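Local coordinates for protein RNA polymerase sigma-H factor (Fusobacterium nucleatum subsp. nucleatum, PDB 3MZY) that probably acts as a sigma-70 family initiation factor that directs RNA polymerase to specific promoter sites and is then released, at residues L118-I122 / R123-Y127. Residues are numbered along the deposited sequence; the frame is centred on the assembly and turned at random.
Sequences LTYLI and RGYSY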
loop_
_atom_site.group_PDB
_atom_site.type_symbol
_atom_site.label_atom_id
_atom_site.label_comp_id
_atom_site.label_asym_id
_atom_site.label_seq_id
_atom_site.Cartn_x
_atom_site.Cartn_y
_atom_site.Cartn_z
ATOM N N LEU A 118 -7.400 1.157 3.230
ATOM C CA LEU A 118 -6.211 0.322 3.028
ATOM C C LEU A 118 -6.599 -1.060 2.525
ATOM O O LEU A 118 -6.029 -1.548 1.550
ATOM C CB LEU A 118 -5.430 0.208 4.343
ATOM C CG LEU A 118 -4.123 -0.586 4.339
ATOM C CD1 LEU A 118 -3.081 0.086 3.412
ATOM C CD2 LEU A 118 -3.570 -0.765 5.770
ATOM N N THR A 119 -7.569 -1.680 3.197
ATOM C CA THR A 119 -8.089 -2.988 2.814
ATOM C C THR A 119 -8.359 -3.082 1.308
ATOM O O THR A 119 -8.002 -4.069 0.669
ATOM C CB THR A 119 -9.377 -3.308 3.630
ATOM O OG1 THR A 119 -9.015 -3.507 5.009
ATOM C CG2 THR A 119 -10.115 -4.537 3.103
ATOM N N TYR A 120 -8.986 -2.069 0.730
ATOM C CA TYR A 120 -9.318 -2.168 -0.698
ATOM C C TYR A 120 -8.202 -1.721 -1.596
ATOM O O TYR A 120 -8.077 -2.229 -2.710
ATOM C CB TYR A 120 -10.632 -1.472 -1.033
ATOM C CG TYR A 120 -11.751 -2.159 -0.318
ATOM C CD1 TYR A 120 -12.284 -1.627 0.864
ATOM C CD2 TYR A 120 -12.243 -3.394 -0.787
ATOM C CE1 TYR A 120 -13.310 -2.283 1.540
ATOM C CE2 TYR A 120 -13.269 -4.068 -0.118
ATOM C CZ TYR A 120 -13.792 -3.511 1.039
ATOM O OH TYR A 120 -14.791 -4.176 1.697
ATOM N N LEU A 121 -7.388 -0.801 -1.081
ATOM C CA LEU A 121 -6.248 -0.283 -1.785
ATOM C C LEU A 121 -5.261 -1.394 -2.097
ATOM O O LEU A 121 -4.837 -1.544 -3.255
ATOM C CB LEU A 121 -5.572 0.788 -0.945
ATOM C CG LEU A 121 -4.488 1.642 -1.608
ATOM C CD1 LEU A 121 -5.035 2.428 -2.812
ATOM C CD2 LEU A 121 -3.882 2.575 -0.567
ATOM N N ILE A 122 -4.922 -2.190 -1.079
ATOM C CA ILE A 122 -3.962 -3.278 -1.262
ATOM C C ILE A 122 -4.514 -4.453 -2.053
ATOM O O ILE A 122 -3.755 -5.334 -2.455
ATOM C CB ILE A 122 -3.323 -3.769 0.081
ATOM C CG1 ILE A 122 -4.349 -4.557 0.919
ATOM C CG2 ILE A 122 -2.641 -2.596 0.793
ATOM C CD1 ILE A 122 -3.971 -4.844 2.390
ATOM N N ARG A 123 -5.819 -4.462 -2.298
ATOM C CA ARG A 123 -6.406 -5.470 -3.196
ATOM C C ARG A 123 -6.616 -4.918 -4.624
ATOM O O ARG A 123 -7.335 -5.517 -5.432
ATOM C CB ARG A 123 -7.711 -6.025 -2.608
ATOM C CG ARG A 123 -7.515 -6.916 -1.402
ATOM C CD ARG A 123 -8.824 -7.123 -0.625
ATOM N NE ARG A 123 -8.673 -8.109 0.448
ATOM C CZ ARG A 123 -8.038 -7.900 1.611
ATOM N NH1 ARG A 123 -7.463 -6.725 1.886
ATOM N NH2 ARG A 123 -7.970 -8.876 2.511
ATOM N N GLY A 124 -6.018 -3.757 -4.914
ATOM C CA GLY A 124 -5.924 -3.262 -6.292
ATOM C C GLY A 124 -7.156 -2.549 -6.820
ATOM O O GLY A 124 -7.388 -2.493 -8.048
ATOM N N TYR A 125 -7.951 -2.008 -5.895
ATOM C CA TYR A 125 -9.130 -1.231 -6.223
ATOM C C TYR A 125 -8.729 0.229 -6.349
ATOM O O TYR A 125 -7.894 0.710 -5.582
ATOM C CB TYR A 125 -10.174 -1.408 -5.131
ATOM C CG TYR A 125 -10.799 -2.775 -5.152
ATOM C CD1 TYR A 125 -11.704 -3.123 -6.144
ATOM C CD2 TYR A 125 -10.443 -3.741 -4.205
ATOM C CE1 TYR A 125 -12.266 -4.392 -6.179
ATOM C CE2 TYR A 125 -11.007 -5.000 -4.222
ATOM C CZ TYR A 125 -11.911 -5.317 -5.215
ATOM O OH TYR A 125 -12.443 -6.567 -5.256
ATOM N N SER A 126 -9.301 0.935 -7.321
ATOM C CA SER A 126 -8.934 2.332 -7.546
ATOM C C SER A 126 -9.668 3.203 -6.530
ATOM O O SER A 126 -10.666 2.762 -5.940
ATOM C CB SER A 126 -9.315 2.758 -8.952
ATOM O OG SER A 126 -10.725 2.742 -9.066
ATOM N N TYR A 127 -9.197 4.433 -6.335
ATOM C CA TYR A 127 -9.808 5.317 -5.356
ATOM C C TYR A 127 -11.279 5.542 -5.706
ATOM O O TYR A 127 -12.120 5.645 -4.822
ATOM C CB TYR A 127 -9.021 6.633 -5.218
ATOM C CG TYR A 127 -9.296 7.669 -6.287
ATOM C CD1 TYR A 127 -10.116 8.767 -6.030
ATOM C CD2 TYR A 127 -8.752 7.539 -7.564
ATOM C CE1 TYR A 127 -10.378 9.720 -7.032
ATOM C CE2 TYR A 127 -8.998 8.480 -8.566
ATOM C CZ TYR A 127 -9.809 9.565 -8.302
ATOM O OH TYR A 127 -10.046 10.494 -9.304
HETATM O O HOH W 1 -5.267 -0.012 -5.552
#
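Tyr120 O, near the C-terminal end of helix 112-121, accepts a hydrogen bond from Tyr125 N at 3.2 Å, while Gly124 N donates one to Leu121 O at 3.0 Å. Glycine suits this turn because its phi is positive (82°), a conformation that a residue with a CB adopts less readily. A water donates to both Leu121 O and Tyr125 O, bridging the end of the helix and the chain leaving it.

The tight side is apolar. Leu121 points from the turn into the core, against Leu15, Ile37 and Ile145, and Ile122 packs on Val8; both side chains lie buried against other helices, where they need no polar partner. Beside the turn, the edge of Tyr120 is directed at the face of Tyr125 in an offset edge-to-face pair, planes at 70°, with Tyr120 CD2 3.9 Å from Tyr125 CD2. Both rings also rest on Ile130 of the next helix.

The looser side belongs to exposed Arg123. Its chain, extended from CG to NE, runs back alongside Thr119, and chi4 of 75° turns the guanidinium there. Arg123 NH1 donates a hydrogen bond to Thr119 O at 3.0 Å. Long and flexible, arginine can reach a carbonyl near the helix end while staying in solvent. Thr119 OG1 is hydrogen-bonded to Lys115 O.

The 6→1 and 5→2 backbone bonds around Gly124 define a Schellman motif, here ending one helix shortly before Ser126 N-caps the next.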